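Local coordinates for oligoribonuclease (Colwellia psychrerythraea, PDB 6A4D), which hydrolyses small RNA oligonucleotides as an exonuclease of the RNase H-like superfamily, most probably down to mononucleotides and with two metal ions, at residues N10-D15 with A94-W99; G70-T75 with G159-L164; T139-A144 with I171-V176; P149-S154 with R178-K183. The protein carries 1 engineered substitution. One frame throughout, in Å; residues are numbered along the deposited sequence.

Overall arrangement
From the N terminus, strand 11-18 runs up the middle of the mixed sheet, and contact 1 joins its start to helix 85-99, closing a loop that holds strands 28-36 and 42-50, each antiparallel to the one before it. Contact 2 opens inside that loop, at the junction of helices 63-72 and 74-80, and closes outside it at the start of helix 163-180, so contacts 1 and 2 cross. Contact 3 follows contact 1 in series and pairs helix 137-147 with helix 163-180; contact 4 crosses it, joining the loop at 149-154 to the C-terminal end of that same helix, and contact 2 crosses both. Contacts 3 and 4 both reach the second subunit.

Contact 1 (N10-D15 with A94-W99); sequences NLIWLD and AFVQEW
Asn10 reaches across to the backbone of Trp99 with the N-H side of its amide: Asn10 ND2 donates to Trp99 O over 3.0 Å, with an N-H...O angle of 158°. The acceptor lies almost exactly in the amide plane, and the bond comes in nearly along the line of the carbonyl. Met4 O takes a second bond from the same ND2, so two backbone carbonyls fix the rotation of this buried amide. Two residues on, Ile12 and Val96 meet with their side chains at about a right angle. Ile12 places CG1 anti to its carbonyl carbon (chi1 -54°) and extends from there, which carries CD1 to 3.6 Å from Val96 CB, while Ile12 CG2 lies 3.9 Å from Val96 CG1. This is helix-on-sheet packing in the alpha/beta core of an RNase H-like exonuclease. Strand 11-18 is flanked by strands 28-36 and 107-109, and helix 85-99 lies over one sheet face, Trp99 resting on Ile35 and Leu43; on the other face, Trp13 meets helix 163-180.

Contact 2 (G70-T75 with G159-L164); sequences GKSGLT and GAHLAL
The imidazole of His161 meets Ser72 at its edge, with Ser72 O close to the ring plane and 3.2 Å from His161 CE1. The backbone carbonyl it faces belongs to a Schellman motif: helix 63-72 ends here, Gly73 takes a positive phi of 67°, and Gly73 N bonds back to Gly70 O at 2.9 Å. Gly73 also serves as the N-cap of helix 74-80, so the histidine sits beside the junction of the two helices. His161 itself belongs to the loop leading into helix 163-180, where Leu162 is the N-cap. Its CG stands anti to the backbone N (chi1 -171°), which swings the ring to Ser72 although CB itself points past the other segment. The touch is made at the surface, and joins this junction to the loop that starts helix 163-180, on the side where Leu74 meets Glu17 and Ala163 meets Asp15. Ser72 adds its side chain, CB lying 3.6 Å from His161 ND1, while Ser72 OG accepts a weak bond from Leu74 N at 3.3 Å.

Contact 3 (T139-A144 with I171-V176); sequences TIKELA and IAELKV. With 9RC (5'-O-[(S)-hydroxy(4-nitrophenoxy)phosphoryl]thymidine), chain C.
Glu173 stands fully stretched, with CG anti to the backbone N and the chain straight beyond it, whereas Lys141 leaves its helix in the same sense but folds at its last two torsions, chi3 -58° and chi4 -68°. The two side chains cross at about a right angle, and Lys141 NZ forms a salt bridge to Glu173 OE2 at 2.9 Å. The ammonium comes to the syn side of that oxygen, tilted 33° from the carboxylate plane. Tyr177 OH bonds to the same OE2, and Asn110 ND2 to OE1, so both carboxylate oxygens are held. Here helices 137-147 and 163-180 of the RNase H-like exonuclease fold pack beside a pocket for the nitrophenyl nucleotide, whose aromatic ring lies against the lysine: Lys141 CE is 3.6 Å from 9RC CAX. Ser138, Ser111 and, from the second subunit, Tyr132 and Arg133 also hydrogen-bond to this ligand. Away from the pocket, Ile140 CD1 and Leu174 CD1 meet at 3.4 Å, tighter than usual for two methyls, their side chains again crossing steeply. Leu143 of the second subunit packs on Ile140.

Contact 4 (P149-S154 with R178-K183); sequences PEVLES and RELFFK
Leu180 faces the 149-154 segment, and each part of its side chain can be followed outward. Leu180 CB lies 3.7 Å from Val151 CG2 and 4.1 Å from Val151 CG1, fitting against both branches of the valine. With CG anti to the carbonyl carbon (chi1 -57°), the leucine then runs on past Val151, the two side chains sliding by in opposite directions. At the tip Leu180 CD1 reaches Ser154, 3.6 Å from both its CB and its OG, a van der Waals touch of the methyl. Val151 CG2 also looks along the chain to Phe181 CB at 4.3 Å, so one buried methyl spans two consecutive residues. Phe181 is where the chain leaves helical backbone angles after helix 163-180, and Leu180 O there accepts a bond from Lys148 NZ. The contact lays the helically wound but irregularly bonded 149-154 segment, after helix 137-147, against the end of helix 163-180; Phe181 then packs on Ile140 and Ala144 of helix 137-147 and meets Phe182 of the second subunit.

Contact 1 (N10-D15 with A94-W99)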
loop_
_atom_site.group_PDB
_atom_site.type_symbol
_atom_site.label_atom_id
_atom_site.label_comp_id
_atom_site.label_asym_id
_atom_site.label_seq_id
_atom_site.Cartn_x
_atom_site.Cartn_y
_atom_site.Cartn_z
ATOM N N ASN A 10 10.332 13.181 9.925
ATOM C CA ASN A 10 8.950 13.186 10.388
ATOM C C ASN A 10 7.978 12.304 9.515
ATOM O O ASN A 10 8.104 12.184 8.331
ATOM C CB ASN A 10 8.447 14.598 10.509
ATOM C CG ASN A 10 9.204 15.409 11.558
ATOM O OD1 ASN A 10 9.839 14.855 12.495
ATOM N ND2 ASN A 10 9.130 16.724 11.422
ATOM N N LEU A 11 7.022 11.696 10.170
ATOM C CA LEU A 11 6.047 10.885 9.514
ATOM C C LEU A 11 4.673 11.565 9.465
ATOM O O LEU A 11 4.190 12.062 10.480
ATOM C CB LEU A 11 5.989 9.545 10.235
ATOM C CG LEU A 11 7.287 8.779 10.185
ATOM C CD1 LEU A 11 7.170 7.657 11.213
ATOM C CD2 LEU A 11 7.557 8.284 8.758
ATOM N N ILE A 12 4.023 11.485 8.302
ATOM C CA ILE A 12 2.587 11.906 8.104
ATOM C C ILE A 12 1.616 10.728 8.172
ATOM O O ILE A 12 1.628 9.804 7.293
ATOM C CB ILE A 12 2.406 12.587 6.747
ATOM C CG1 ILE A 12 3.408 13.753 6.599
ATOM C CG2 ILE A 12 0.972 13.100 6.638
ATOM C CD1 ILE A 12 3.270 14.568 5.310
ATOM N N TRP A 13 0.801 10.734 9.224
ATOM C CA TRP A 13 -0.205 9.743 9.458
ATOM C C TRP A 13 -1.574 10.274 9.055
ATOM O O TRP A 13 -1.918 11.384 9.385
ATOM C CB TRP A 13 -0.281 9.386 10.922
ATOM C CG TRP A 13 0.967 8.787 11.383
ATOM C CD1 TRP A 13 2.129 9.417 11.659
ATOM C CD2 TRP A 13 1.179 7.433 11.605
ATOM N NE1 TRP A 13 3.068 8.523 12.056
ATOM C CE2 TRP A 13 2.508 7.289 12.057
ATOM C CE3 TRP A 13 0.362 6.299 11.527
ATOM C CZ2 TRP A 13 3.065 6.069 12.339
ATOM C CZ3 TRP A 13 0.933 5.062 11.855
ATOM C CH2 TRP A 13 2.265 4.968 12.241
ATOM N N LEU A 14 -2.370 9.478 8.362
ATOM C CA LEU A 14 -3.726 9.897 8.122
ATOM C C LEU A 14 -4.743 8.811 8.101
ATOM O O LEU A 14 -4.450 7.612 7.991
ATOM C CB LEU A 14 -3.787 10.731 6.871
ATOM C CG LEU A 14 -3.272 10.183 5.572
ATOM C CD1 LEU A 14 -4.351 9.359 4.940
ATOM C CD2 LEU A 14 -2.931 11.336 4.633
ATOM N N ASP A 15 -5.984 9.232 8.218
ATOM C CA ASP A 15 -7.073 8.303 8.071
ATOM C C ASP A 15 -8.201 9.035 7.396
ATOM O O ASP A 15 -8.355 10.227 7.594
ATOM C CB ASP A 15 -7.482 7.737 9.424
ATOM C CG ASP A 15 -8.670 6.756 9.332
ATOM O OD1 ASP A 15 -8.548 5.758 8.576
ATOM O OD2 ASP A 15 -9.709 7.011 10.009
ATOM N N ALA A 94 -1.196 22.708 3.359
ATOM C CA ALA A 94 -0.503 23.757 4.139
ATOM C C ALA A 94 -0.024 23.225 5.475
ATOM O O ALA A 94 1.079 23.523 5.884
ATOM C CB ALA A 94 -1.421 24.940 4.367
ATOM N N PHE A 95 -0.853 22.445 6.150
ATOM C CA PHE A 95 -0.464 21.804 7.399
ATOM C C PHE A 95 0.746 20.876 7.295
ATOM O O PHE A 95 1.675 20.995 8.089
ATOM C CB PHE A 95 -1.619 21.028 7.968
ATOM C CG PHE A 95 -1.293 20.285 9.212
ATOM C CD1 PHE A 95 -1.089 20.970 10.407
ATOM C CD2 PHE A 95 -1.210 18.884 9.215
ATOM C CE1 PHE A 95 -0.817 20.289 11.582
ATOM C CE2 PHE A 95 -0.922 18.182 10.391
ATOM C CZ PHE A 95 -0.743 18.882 11.577
ATOM N N VAL A 96 0.758 19.974 6.308
ATOM C CA VAL A 96 1.861 19.051 6.235
ATOM C C VAL A 96 3.109 19.769 5.751
ATOM O O VAL A 96 4.208 19.326 6.062
ATOM C CB VAL A 96 1.583 17.798 5.366
ATOM C CG1 VAL A 96 0.554 16.934 6.073
ATOM C CG2 VAL A 96 1.151 18.163 3.934
ATOM N N GLN A 97 2.952 20.840 4.965
ATOM C CA GLN A 97 4.123 21.564 4.455
ATOM C C GLN A 97 4.876 22.274 5.575
ATOM O O GLN A 97 6.068 22.502 5.463
ATOM C CB GLN A 97 3.736 22.602 3.419
ATOM C CG GLN A 97 3.652 22.064 2.053
ATOM C CD GLN A 97 2.883 22.972 1.186
ATOM O OE1 GLN A 97 2.166 23.823 1.678
ATOM N NE2 GLN A 97 3.041 22.824 -0.108
ATOM N N GLU A 98 4.127 22.657 6.586
ATOM C CA GLU A 98 4.656 23.203 7.800
ATOM C C GLU A 98 5.520 22.211 8.559
ATOM O O GLU A 98 6.484 22.614 9.150
ATOM C CB GLU A 98 3.513 23.669 8.710
ATOM C CG GLU A 98 3.956 24.252 10.057
ATOM C CD GLU A 98 2.943 25.258 10.641
ATOM O OE1 GLU A 98 2.379 25.013 11.737
ATOM O OE2 GLU A 98 2.692 26.308 10.001
ATOM N N TRP A 99 5.156 20.925 8.574
ATOM C CA TRP A 99 5.822 19.953 9.441
ATOM C C TRP A 99 6.848 19.079 8.789
ATOM O O TRP A 99 7.746 18.571 9.521
ATOM C CB TRP A 99 4.802 19.127 10.183
ATOM C CG TRP A 99 4.108 19.928 11.141
ATOM C CD1 TRP A 99 2.953 20.648 10.947
ATOM C CD2 TRP A 99 4.534 20.197 12.463
ATOM N NE1 TRP A 99 2.611 21.310 12.097
ATOM C CE2 TRP A 99 3.573 21.065 13.044
ATOM C CE3 TRP A 99 5.638 19.800 13.222
ATOM C CZ2 TRP A 99 3.680 21.533 14.350
ATOM C CZ3 TRP A 99 5.746 20.268 14.546
ATOM C CH2 TRP A 99 4.772 21.129 15.087
#

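Contact 2 (G70-T75 with G159-L164)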
loop_
_atom_site.group_PDB
_atom_site.type_symbol
_atom_site.label_atom_id
_atom_site.label_comp_id
_atom_site.label_asym_id
_atom_site.label_seq_id
_atom_site.Cartn_x
_atom_site.Cartn_y
_atom_site.Cartn_z
ATOM N N GLY A 70 -23.807 6.525 9.998
ATOM C CA GLY A 70 -25.028 6.860 10.738
ATOM C C GLY A 70 -24.714 6.706 12.216
ATOM O O GLY A 70 -24.682 7.694 12.944
ATOM N N LYS A 71 -24.400 5.471 12.616
ATOM C CA LYS A 71 -24.001 5.138 13.993
ATOM C C LYS A 71 -23.178 6.263 14.622
ATOM O O LYS A 71 -23.566 6.778 15.655
ATOM C CB LYS A 71 -23.231 3.807 14.056
ATOM C CG LYS A 71 -23.927 2.670 14.784
ATOM C CD LYS A 71 -23.044 1.414 14.751
ATOM C CE LYS A 71 -23.658 0.218 15.486
ATOM N NZ LYS A 71 -23.585 0.335 16.979
ATOM N N SER A 72 -22.100 6.700 13.963
ATOM C CA SER A 72 -21.148 7.648 14.586
ATOM C C SER A 72 -21.467 9.139 14.473
ATOM O O SER A 72 -20.751 9.970 15.057
ATOM C CB SER A 72 -19.723 7.395 14.073
ATOM O OG SER A 72 -19.395 8.258 12.997
ATOM N N GLY A 73 -22.505 9.496 13.724
ATOM C CA GLY A 73 -22.835 10.911 13.475
ATOM C C GLY A 73 -21.790 11.627 12.622
ATOM O O GLY A 73 -21.604 12.856 12.744
ATOM N N LEU A 74 -21.093 10.854 11.783
ATOM C CA LEU A 74 -20.257 11.422 10.714
ATOM C C LEU A 74 -21.225 11.945 9.667
ATOM O O LEU A 74 -21.160 13.124 9.302
ATOM C CB LEU A 74 -19.317 10.380 10.094
ATOM C CG LEU A 74 -18.485 10.756 8.855
ATOM C CD1 LEU A 74 -17.673 12.025 9.069
ATOM C CD2 LEU A 74 -17.544 9.613 8.491
ATOM N N THR A 75 -22.141 11.064 9.247
ATOM C CA THR A 75 -23.257 11.430 8.389
ATOM C C THR A 75 -23.878 12.763 8.737
ATOM O O THR A 75 -24.153 13.567 7.837
ATOM C CB THR A 75 -24.367 10.398 8.400
ATOM O OG1 THR A 75 -23.822 9.123 8.079
ATOM C CG2 THR A 75 -25.426 10.754 7.347
ATOM N N GLY A 159 -12.790 1.308 19.484
ATOM C CA GLY A 159 -13.851 1.767 18.548
ATOM C C GLY A 159 -13.463 2.807 17.500
ATOM O O GLY A 159 -12.538 3.601 17.717
ATOM N N ALA A 160 -14.178 2.813 16.369
ATOM C CA ALA A 160 -13.896 3.779 15.287
ATOM C C ALA A 160 -14.280 5.210 15.726
ATOM O O ALA A 160 -13.463 5.900 16.342
ATOM C CB ALA A 160 -14.566 3.373 13.967
ATOM N N HIS A 161 -15.519 5.627 15.462
ATOM C CA HIS A 161 -15.981 7.019 15.675
ATOM C C HIS A 161 -15.080 8.052 14.985
ATOM O O HIS A 161 -15.308 8.409 13.841
ATOM C CB HIS A 161 -16.209 7.342 17.185
ATOM C CG HIS A 161 -16.883 8.672 17.442
ATOM N ND1 HIS A 161 -18.034 9.064 16.788
ATOM C CD2 HIS A 161 -16.590 9.677 18.303
ATOM C CE1 HIS A 161 -18.401 10.259 17.214
ATOM N NE2 HIS A 161 -17.542 10.651 18.135
ATOM N N LEU A 162 -14.024 8.469 15.663
ATOM C CA LEU A 162 -13.223 9.580 15.205
ATOM C C LEU A 162 -12.242 9.028 14.181
ATOM O O LEU A 162 -11.768 7.892 14.321
ATOM C CB LEU A 162 -12.487 10.243 16.382
ATOM C CG LEU A 162 -13.314 10.597 17.640
ATOM C CD1 LEU A 162 -13.368 9.453 18.662
ATOM C CD2 LEU A 162 -12.799 11.896 18.271
ATOM N N ALA A 163 -11.991 9.802 13.127
ATOM C CA ALA A 163 -10.856 9.541 12.254
ATOM C C ALA A 163 -9.569 9.790 13.044
ATOM O O ALA A 163 -8.612 9.037 12.850
ATOM C CB ALA A 163 -10.896 10.373 10.981
ATOM N N LEU A 164 -9.550 10.791 13.946
ATOM C CA LEU A 164 -8.355 11.058 14.758
ATOM C C LEU A 164 -7.976 9.885 15.637
ATOM O O LEU A 164 -6.783 9.645 15.866
ATOM C CB LEU A 164 -8.488 12.270 15.673
ATOM C CG LEU A 164 -7.966 13.648 15.255
ATOM C CD1 LEU A 164 -8.010 14.578 16.462
ATOM C CD2 LEU A 164 -6.559 13.686 14.704
#

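Contact 3 (T139-A144 with I171-V176)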
loop_
_atom_site.group_PDB
_atom_site.type_symbol
_atom_site.label_atom_id
_atom_site.label_comp_id
_atom_site.label_asym_id
_atom_site.label_seq_id
_atom_site.Cartn_x
_atom_site.Cartn_y
_atom_site.Cartn_z
ATOM N N THR A 139 0.889 -4.296 7.243
ATOM C CA THR A 139 1.967 -5.178 6.786
ATOM C C THR A 139 2.611 -5.826 7.967
ATOM O O THR A 139 2.890 -7.018 7.947
ATOM C CB THR A 139 3.035 -4.382 6.002
ATOM O OG1 THR A 139 2.521 -4.122 4.690
ATOM C CG2 THR A 139 4.426 -5.069 5.947
ATOM N N ILE A 140 2.823 -5.053 9.020
ATOM C CA ILE A 140 3.568 -5.552 10.195
ATOM C C ILE A 140 2.621 -6.449 10.942
ATOM O O ILE A 140 3.032 -7.462 11.430
ATOM C CB ILE A 140 4.088 -4.429 11.128
ATOM C CG1 ILE A 140 4.990 -3.499 10.306
ATOM C CG2 ILE A 140 4.955 -5.018 12.277
ATOM C CD1 ILE A 140 4.950 -2.130 10.865
ATOM N N LYS A 141 1.348 -6.078 10.960
ATOM C CA LYS A 141 0.338 -7.011 11.470
ATOM C C LYS A 141 0.305 -8.383 10.802
ATOM O O LYS A 141 0.245 -9.416 11.481
ATOM C CB LYS A 141 -1.036 -6.379 11.417
ATOM C CG LYS A 141 -2.008 -7.051 12.372
ATOM C CD LYS A 141 -3.422 -6.966 11.828
ATOM C CE LYS A 141 -3.872 -5.529 11.588
ATOM N NZ LYS A 141 -4.024 -4.780 12.855
ATOM N N GLU A 142 0.402 -8.405 9.480
ATOM C CA GLU A 142 0.469 -9.677 8.793
ATOM C C GLU A 142 1.762 -10.451 9.087
ATOM O O GLU A 142 1.691 -11.669 9.167
ATOM C CB GLU A 142 0.257 -9.508 7.324
ATOM C CG GLU A 142 -1.184 -9.043 6.945
ATOM C CD GLU A 142 -2.231 -10.147 7.212
ATOM O OE1 GLU A 142 -1.937 -11.305 6.870
ATOM O OE2 GLU A 142 -3.313 -9.862 7.805
ATOM N N LEU A 143 2.918 -9.785 9.247
ATOM C CA LEU A 143 4.110 -10.466 9.687
ATOM C C LEU A 143 3.958 -10.994 11.095
ATOM O O LEU A 143 4.395 -12.108 11.389
ATOM C CB LEU A 143 5.382 -9.646 9.497
ATOM C CG LEU A 143 5.617 -9.272 8.010
ATOM C CD1 LEU A 143 6.652 -8.204 7.811
ATOM C CD2 LEU A 143 5.966 -10.454 7.119
ATOM N N ALA A 144 3.343 -10.211 11.981
ATOM C CA ALA A 144 3.216 -10.656 13.381
ATOM C C ALA A 144 2.308 -11.902 13.474
ATOM O O ALA A 144 2.665 -12.882 14.182
ATOM C CB ALA A 144 2.666 -9.563 14.252
ATOM N N ILE A 171 -0.879 4.338 15.313
ATOM C CA ILE A 171 0.398 4.799 15.912
ATOM C C ILE A 171 0.692 3.929 17.090
ATOM O O ILE A 171 1.814 3.383 17.230
ATOM C CB ILE A 171 0.288 6.269 16.344
ATOM C CG1 ILE A 171 0.134 7.153 15.085
ATOM C CG2 ILE A 171 1.517 6.774 17.143
ATOM C CD1 ILE A 171 0.013 8.623 15.371
ATOM N N ALA A 172 -0.346 3.740 17.904
ATOM C CA ALA A 172 -0.173 2.943 19.095
ATOM C C ALA A 172 0.142 1.524 18.719
ATOM O O ALA A 172 0.971 0.918 19.363
ATOM C CB ALA A 172 -1.398 3.034 20.005
ATOM N N GLU A 173 -0.496 0.990 17.683
ATOM C CA GLU A 173 -0.211 -0.374 17.261
ATOM C C GLU A 173 1.275 -0.549 16.864
ATOM O O GLU A 173 1.893 -1.521 17.202
ATOM C CB GLU A 173 -1.121 -0.824 16.116
ATOM C CG GLU A 173 -0.914 -2.282 15.672
ATOM C CD GLU A 173 -1.766 -2.649 14.438
ATOM O OE1 GLU A 173 -2.621 -1.825 14.028
ATOM O OE2 GLU A 173 -1.557 -3.756 13.861
ATOM N N LEU A 174 1.814 0.418 16.155
ATOM C CA LEU A 174 3.175 0.397 15.673
ATOM C C LEU A 174 4.180 0.543 16.817
ATOM O O LEU A 174 5.239 -0.064 16.773
ATOM C CB LEU A 174 3.402 1.455 14.586
ATOM C CG LEU A 174 4.811 1.521 13.985
ATOM C CD1 LEU A 174 5.222 0.242 13.274
ATOM C CD2 LEU A 174 4.959 2.710 13.056
ATOM N N LYS A 175 3.788 1.275 17.845
ATOM C CA LYS A 175 4.588 1.458 19.074
ATOM C C LYS A 175 4.727 0.130 19.794
ATOM O O LYS A 175 5.783 -0.281 20.227
ATOM C CB LYS A 175 3.917 2.470 19.982
ATOM C CG LYS A 175 4.253 3.901 19.748
ATOM C CD LYS A 175 3.984 4.706 21.040
ATOM C CE LYS A 175 4.443 6.182 20.967
ATOM N NZ LYS A 175 3.396 7.233 20.652
ATOM N N VAL A 176 3.632 -0.586 19.840
ATOM C CA VAL A 176 3.660 -1.917 20.345
ATOM C C VAL A 176 4.635 -2.772 19.567
ATOM O O VAL A 176 5.490 -3.461 20.191
ATOM C CB VAL A 176 2.220 -2.515 20.429
ATOM C CG1 VAL A 176 2.209 -4.028 20.581
ATOM C CG2 VAL A 176 1.475 -1.840 21.547
HETATM O OAJ 9RC C . -9.967 -1.902 1.884
HETATM C CAE 9RC C . -10.664 -2.746 2.450
HETATM N NAI 9RC C . -11.241 -3.761 1.703
HETATM C CAL 9RC C . -12.030 -4.736 2.327
HETATM O OAS 9RC C . -12.524 -5.617 1.615
HETATM C CAT 9RC C . -12.226 -4.698 3.716
HETATM C CAU 9RC C . -12.998 -5.665 4.381
HETATM C CAF 9RC C . -11.648 -3.666 4.433
HETATM N NAB 9RC C . -10.863 -2.694 3.774
HETATM C CAA 9RC C . -10.247 -1.577 4.495
HETATM O OAC 9RC C . -9.175 -2.006 5.293
HETATM C CAD 9RC C . -11.234 -0.994 5.474
HETATM C CAH 9RC C . -10.338 -0.163 6.301
HETATM O OAK 9RC C . -10.291 1.108 5.709
HETATM C CAG 9RC C . -9.002 -0.877 6.168
HETATM C CAR 9RC C . -8.656 -1.455 7.501
HETATM O OAQ 9RC C . -7.508 -2.260 7.286
HETATM P PAP 9RC C . -6.902 -3.059 8.504
HETATM O OAO 9RC C . -5.514 -3.626 7.934
HETATM O OAN 9RC C . -7.785 -4.231 8.706
HETATM O OAM 9RC C . -6.906 -1.927 9.583
HETATM C CAV 9RC C . -6.608 -1.705 10.923
HETATM C CAW 9RC C . -6.766 -0.374 11.458
HETATM C CAY 9RC C . -6.419 -0.074 12.825
HETATM C CBA 9RC C . -5.934 -1.105 13.689
HETATM N NBB 9RC C . -5.555 -0.979 15.017
HETATM O OBD 9RC C . -5.991 -2.056 16.159
HETATM O OBC 9RC C . -4.665 0.016 15.355
HETATM C CAZ 9RC C . -5.812 -2.377 13.121
HETATM C CAX 9RC C . -6.124 -2.706 11.781
#

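Contact 4 (P149-S154 with R178-K183)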
loop_
_atom_site.group_PDB
_atom_site.type_symbol
_atom_site.label_atom_id
_atom_site.label_comp_id
_atom_site.label_asym_id
_atom_site.label_seq_id
_atom_site.Cartn_x
_atom_site.Cartn_y
_atom_site.Cartn_z
ATOM N N PRO A 149 2.657 -14.327 16.782
ATOM C CA PRO A 149 1.304 -13.939 16.979
ATOM C C PRO A 149 0.982 -13.417 18.351
ATOM O O PRO A 149 0.096 -12.562 18.499
ATOM C CB PRO A 149 0.502 -15.215 16.633
ATOM C CG PRO A 149 1.470 -16.317 16.628
ATOM C CD PRO A 149 2.760 -15.691 16.235
ATOM N N GLU A 150 1.742 -13.831 19.325
ATOM C CA GLU A 150 1.501 -13.346 20.668
ATOM C C GLU A 150 1.650 -11.864 20.918
ATOM O O GLU A 150 1.034 -11.335 21.844
ATOM C CB GLU A 150 2.367 -14.081 21.665
ATOM C CG GLU A 150 1.579 -14.228 22.959
ATOM C CD GLU A 150 1.959 -15.454 23.781
ATOM O OE1 GLU A 150 1.644 -15.418 25.003
ATOM O OE2 GLU A 150 2.564 -16.394 23.207
ATOM N N VAL A 151 2.457 -11.185 20.101
ATOM C CA VAL A 151 2.522 -9.742 20.164
ATOM C C VAL A 151 1.123 -9.126 19.994
ATOM O O VAL A 151 0.872 -8.083 20.533
ATOM C CB VAL A 151 3.480 -9.202 19.077
ATOM C CG1 VAL A 151 3.338 -7.712 18.876
ATOM C CG2 VAL A 151 4.920 -9.551 19.417
ATOM N N LEU A 152 0.226 -9.759 19.247
ATOM C CA LEU A 152 -1.056 -9.151 18.938
ATOM C C LEU A 152 -1.953 -8.953 20.161
ATOM O O LEU A 152 -2.899 -8.137 20.117
ATOM C CB LEU A 152 -1.764 -10.005 17.884
ATOM C CG LEU A 152 -1.078 -10.147 16.515
ATOM C CD1 LEU A 152 -1.919 -10.987 15.596
ATOM C CD2 LEU A 152 -0.918 -8.785 15.861
ATOM N N GLU A 153 -1.657 -9.673 21.249
ATOM C CA GLU A 153 -2.399 -9.494 22.503
ATOM C C GLU A 153 -2.183 -8.148 23.088
ATOM O O GLU A 153 -3.039 -7.636 23.810
ATOM C CB GLU A 153 -1.943 -10.459 23.602
ATOM C CG GLU A 153 -2.332 -11.887 23.421
ATOM C CD GLU A 153 -2.181 -12.680 24.718
ATOM O OE1 GLU A 153 -2.785 -12.325 25.765
ATOM O OE2 GLU A 153 -1.466 -13.698 24.677
ATOM N N SER A 154 -0.998 -7.611 22.853
ATOM C CA SER A 154 -0.652 -6.291 23.330
ATOM C C SER A 154 -1.175 -5.180 22.490
ATOM O O SER A 154 -1.224 -4.053 22.970
ATOM C CB SER A 154 0.859 -6.163 23.502
ATOM O OG SER A 154 1.239 -7.157 24.401
ATOM N N ARG A 178 7.123 -1.860 17.655
ATOM C CA ARG A 178 8.441 -1.334 17.934
ATOM C C ARG A 178 9.093 -1.967 19.185
ATOM O O ARG A 178 10.259 -2.361 19.157
ATOM C CB ARG A 178 8.359 0.181 18.116
ATOM C CG ARG A 178 9.740 0.774 18.171
ATOM C CD ARG A 178 9.707 2.264 18.349
ATOM N NE ARG A 178 10.972 2.762 17.856
ATOM C CZ ARG A 178 11.485 3.936 18.158
ATOM N NH1 ARG A 178 12.665 4.264 17.648
ATOM N NH2 ARG A 178 10.805 4.785 18.935
ATOM N N GLU A 179 8.320 -2.052 20.257
ATOM C CA GLU A 179 8.766 -2.621 21.526
ATOM C C GLU A 179 8.874 -4.143 21.534
ATOM O O GLU A 179 9.884 -4.641 22.026
ATOM C CB GLU A 179 7.858 -2.146 22.659
ATOM C CG GLU A 179 8.305 -2.556 24.055
ATOM C CD GLU A 179 7.216 -2.337 25.102
ATOM O OE1 GLU A 179 6.228 -1.589 24.850
ATOM O OE2 GLU A 179 7.349 -2.909 26.197
ATOM N N LEU A 180 7.896 -4.876 20.974
ATOM C CA LEU A 180 7.873 -6.329 21.083
ATOM C C LEU A 180 8.353 -7.125 19.893
ATOM O O LEU A 180 8.604 -8.317 20.019
ATOM C CB LEU A 180 6.454 -6.811 21.459
ATOM C CG LEU A 180 5.874 -6.218 22.747
ATOM C CD1 LEU A 180 4.423 -6.603 22.886
ATOM C CD2 LEU A 180 6.679 -6.702 23.968
ATOM N N PHE A 181 8.493 -6.511 18.733
ATOM C CA PHE A 181 8.680 -7.307 17.511
ATOM C C PHE A 181 9.839 -6.891 16.699
ATOM O O PHE A 181 10.321 -7.669 15.942
ATOM C CB PHE A 181 7.376 -7.230 16.699
ATOM C CG PHE A 181 7.253 -8.198 15.537
ATOM C CD1 PHE A 181 7.793 -9.491 15.555
ATOM C CD2 PHE A 181 6.440 -7.832 14.453
ATOM C CE1 PHE A 181 7.597 -10.333 14.474
ATOM C CE2 PHE A 181 6.212 -8.683 13.400
ATOM C CZ PHE A 181 6.786 -9.934 13.398
ATOM N N PHE A 182 10.364 -5.699 16.914
ATOM C CA PHE A 182 11.530 -5.251 16.241
ATOM C C PHE A 182 12.692 -5.288 17.183
ATOM O O PHE A 182 12.535 -5.025 18.363
ATOM C CB PHE A 182 11.288 -3.804 15.789
ATOM C CG PHE A 182 10.445 -3.700 14.568
ATOM C CD1 PHE A 182 10.996 -3.950 13.316
ATOM C CD2 PHE A 182 9.118 -3.425 14.653
ATOM C CE1 PHE A 182 10.234 -3.852 12.163
ATOM C CE2 PHE A 182 8.324 -3.365 13.494
ATOM C CZ PHE A 182 8.895 -3.569 12.264
ATOM N N LYS A 183 13.883 -5.511 16.644
ATOM C CA LYS A 183 15.081 -5.673 17.465
ATOM C C LYS A 183 15.573 -4.285 17.873
ATOM O O LYS A 183 15.591 -3.970 19.065
ATOM C CB LYS A 183 16.170 -6.441 16.709
ATOM C CG LYS A 183 16.916 -7.404 17.568
ATOM C CD LYS A 183 18.085 -8.044 16.832
ATOM C CE LYS A 183 17.686 -9.046 15.782
ATOM N NZ LYS A 183 16.774 -10.074 16.317
#